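Local structure of cell division control protein 45 cdc45 putative (Entamoeba histolytica, 6CC2) at residues N425-C430 against P467-V472. The protein probably acts in eukaryotic DNA replication, where Cdc45 proteins join MCM2-7 and GINS to form the replicative CMG helicase. Residues are numbered along the deposited sequence; the frame is centred on the assembly and turned at random.
Sequences NKYRFC and PFILAV. With EDO (1,2-ethanediol), chain C.
Ile469 is shared by two aromatic side chains of the neighbouring strand, a different branch meeting each. Its CD1 lies over a face of the Tyr427 ring, a CH-pi contact 4.2 Å from the centroid, while CG2 packs against Phe429, 3.6 Å from CD2. With CG1 anti to the carbonyl carbon (chi1 -65°) and the chain extended beyond it (chi2 171°), CD1 reaches back toward Tyr427 while CG2 points on toward Phe429. Beyond it, Ala471 CB meets the far end of the Phe429 ring. On the other face of the sheet, the Phe468 ring leans across to Arg428 and Cys430, its CZ 3.6 Å from Cys430 CB; Cys430 is tied by disulfide to Cys420. The strands run parallel, and four backbone hydrogen bonds stitch them, from Arg428 N to Pro467 O through to Ala471 N to Cys430 O. The extended Arg428 chain carries its guanidinium clear of 467-472, and NE donates a nearly straight 2.8 Å hydrogen bond to O2 of an ethanediol, probably from the crystallisation liquor. In the mixed sheet this pair lies between strands 419-423 and 479-485; helix 444-462, part of the right-handed beta-alpha-beta crossover linking the two strands, covers the Arg428 and Phe468 face, and helices 494-508 and 529-537 the Ile469 face.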
loop_
_atom_site.group_PDB
_atom_site.type_symbol
_atom_site.label_atom_id
_atom_site.label_comp_id
_atom_site.label_asym_id
_atom_site.label_seq_id
_atom_site.Cartn_x
_atom_site.Cartn_y
_atom_site.Cartn_z
ATOM N N ASN A 425 -6.982 -0.189 25.020
ATOM C CA ASN A 425 -6.329 0.680 24.041
ATOM C C ASN A 425 -5.027 0.078 23.533
ATOM O O ASN A 425 -4.077 0.783 23.209
ATOM C CB ASN A 425 -6.088 2.068 24.618
ATOM C CG ASN A 425 -7.359 2.835 24.780
ATOM O OD1 ASN A 425 -8.153 2.915 23.847
ATOM N ND2 ASN A 425 -7.581 3.361 25.959
ATOM N N LYS A 426 -4.979 -1.238 23.462
ATOM C CA LYS A 426 -3.861 -1.961 22.862
ATOM C C LYS A 426 -4.220 -2.546 21.513
ATOM O O LYS A 426 -3.380 -2.597 20.610
ATOM C CB LYS A 426 -3.409 -3.084 23.797
ATOM C CG LYS A 426 -3.025 -2.630 25.201
ATOM C CD LYS A 426 -1.552 -2.299 25.291
ATOM C CE LYS A 426 -1.150 -1.971 26.722
ATOM N NZ LYS A 426 0.326 -1.834 26.851
ATOM N N TYR A 427 -5.458 -2.998 21.355
ATOM C CA TYR A 427 -5.926 -3.581 20.121
ATOM C C TYR A 427 -7.439 -3.621 20.181
ATOM O O TYR A 427 -8.036 -3.599 21.255
ATOM C CB TYR A 427 -5.373 -5.003 19.889
ATOM C CG TYR A 427 -5.642 -5.950 21.030
ATOM C CD1 TYR A 427 -4.768 -6.047 22.106
ATOM C CD2 TYR A 427 -6.781 -6.748 21.045
ATOM C CE1 TYR A 427 -5.021 -6.891 23.168
ATOM C CE2 TYR A 427 -7.043 -7.588 22.111
ATOM C CZ TYR A 427 -6.160 -7.653 23.175
ATOM O OH TYR A 427 -6.394 -8.503 24.237
ATOM N N ARG A 428 -8.040 -3.675 19.012
ATOM C CA ARG A 428 -9.445 -4.017 18.883
ATOM C C ARG A 428 -9.528 -5.504 18.563
ATOM O O ARG A 428 -8.656 -6.051 17.885
ATOM C CB ARG A 428 -10.153 -3.224 17.802
ATOM C CG ARG A 428 -10.262 -1.771 18.129
ATOM C CD ARG A 428 -11.177 -1.056 17.142
ATOM N NE ARG A 428 -11.370 0.298 17.645
ATOM C CZ ARG A 428 -10.631 1.349 17.313
ATOM N NH1 ARG A 428 -9.688 1.246 16.390
ATOM N NH2 ARG A 428 -10.873 2.517 17.881
ATOM N N PHE A 429 -10.548 -6.150 19.098
ATOM C CA PHE A 429 -10.752 -7.584 18.903
ATOM C C PHE A 429 -12.185 -7.768 18.437
ATOM O O PHE A 429 -13.113 -7.215 19.042
ATOM C CB PHE A 429 -10.530 -8.388 20.197
ATOM C CG PHE A 429 -10.556 -9.864 19.981
ATOM C CD1 PHE A 429 -11.767 -10.537 19.843
ATOM C CD2 PHE A 429 -9.391 -10.580 19.911
ATOM C CE1 PHE A 429 -11.777 -11.923 19.623
ATOM C CE2 PHE A 429 -9.396 -11.949 19.675
ATOM C CZ PHE A 429 -10.598 -12.606 19.519
ATOM N N CYS A 430 -12.358 -8.552 17.372
ATOM C CA CYS A 430 -13.682 -8.846 16.857
ATOM C C CYS A 430 -13.739 -10.322 16.496
ATOM O O CYS A 430 -12.806 -10.843 15.896
ATOM C CB CYS A 430 -13.998 -8.023 15.631
ATOM S SG CYS A 430 -15.743 -8.119 15.213
ATOM N N PRO A 467 -4.207 -1.347 16.304
ATOM C CA PRO A 467 -4.140 -2.610 15.568
ATOM C C PRO A 467 -5.401 -3.412 15.835
ATOM O O PRO A 467 -6.157 -3.137 16.775
ATOM C CB PRO A 467 -2.874 -3.276 16.119
ATOM C CG PRO A 467 -2.698 -2.714 17.471
ATOM C CD PRO A 467 -3.287 -1.313 17.451
ATOM N N PHE A 468 -5.673 -4.356 14.942
ATOM C CA PHE A 468 -6.948 -5.061 14.915
ATOM C C PHE A 468 -6.716 -6.569 14.883
ATOM O O PHE A 468 -5.920 -7.061 14.074
ATOM C CB PHE A 468 -7.776 -4.636 13.691
ATOM C CG PHE A 468 -9.231 -4.935 13.816
ATOM C CD1 PHE A 468 -9.729 -6.198 13.520
ATOM C CD2 PHE A 468 -10.122 -3.947 14.196
ATOM C CE1 PHE A 468 -11.073 -6.463 13.648
ATOM C CE2 PHE A 468 -11.472 -4.195 14.306
ATOM C CZ PHE A 468 -11.954 -5.467 14.056
ATOM N N ILE A 469 -7.414 -7.294 15.755
ATOM C CA ILE A 469 -7.352 -8.754 15.816
ATOM C C ILE A 469 -8.741 -9.282 15.495
ATOM O O ILE A 469 -9.728 -8.920 16.156
ATOM C CB ILE A 469 -6.863 -9.263 17.181
ATOM C CG1 ILE A 469 -5.421 -8.822 17.400
ATOM C CG2 ILE A 469 -6.968 -10.804 17.221
ATOM C CD1 ILE A 469 -4.898 -9.063 18.766
ATOM N N LEU A 470 -8.823 -10.106 14.450
ATOM C CA LEU A 470 -10.082 -10.611 13.923
ATOM C C LEU A 470 -10.074 -12.126 14.019
ATOM O O LEU A 470 -9.112 -12.765 13.582
ATOM C CB LEU A 470 -10.245 -10.180 12.457
ATOM C CG LEU A 470 -11.447 -10.794 11.732
ATOM C CD1 LEU A 470 -12.723 -10.275 12.252
ATOM C CD2 LEU A 470 -11.302 -10.503 10.224
ATOM N N ALA A 471 -11.121 -12.678 14.617
ATOM C CA ALA A 471 -11.325 -14.128 14.702
ATOM C C ALA A 471 -12.541 -14.521 13.879
ATOM O O ALA A 471 -13.643 -14.011 14.120
ATOM C CB ALA A 471 -11.524 -14.555 16.151
ATOM N N VAL A 472 -12.354 -15.443 12.935
ATOM C CA VAL A 472 -13.428 -15.893 12.061
ATOM C C VAL A 472 -13.618 -17.385 12.220
ATOM O O VAL A 472 -12.651 -18.153 12.097
ATOM C CB VAL A 472 -13.154 -15.539 10.582
ATOM C CG1 VAL A 472 -14.392 -15.897 9.716
ATOM C CG2 VAL A 472 -12.775 -14.061 10.438
HETATM C C1 EDO C . -14.344 -1.920 18.709
HETATM O O1 EDO C . -14.875 -1.426 17.459
HETATM C C2 EDO C . -14.343 -0.815 19.768
HETATM O O2 EDO C . -13.559 0.300 19.339
#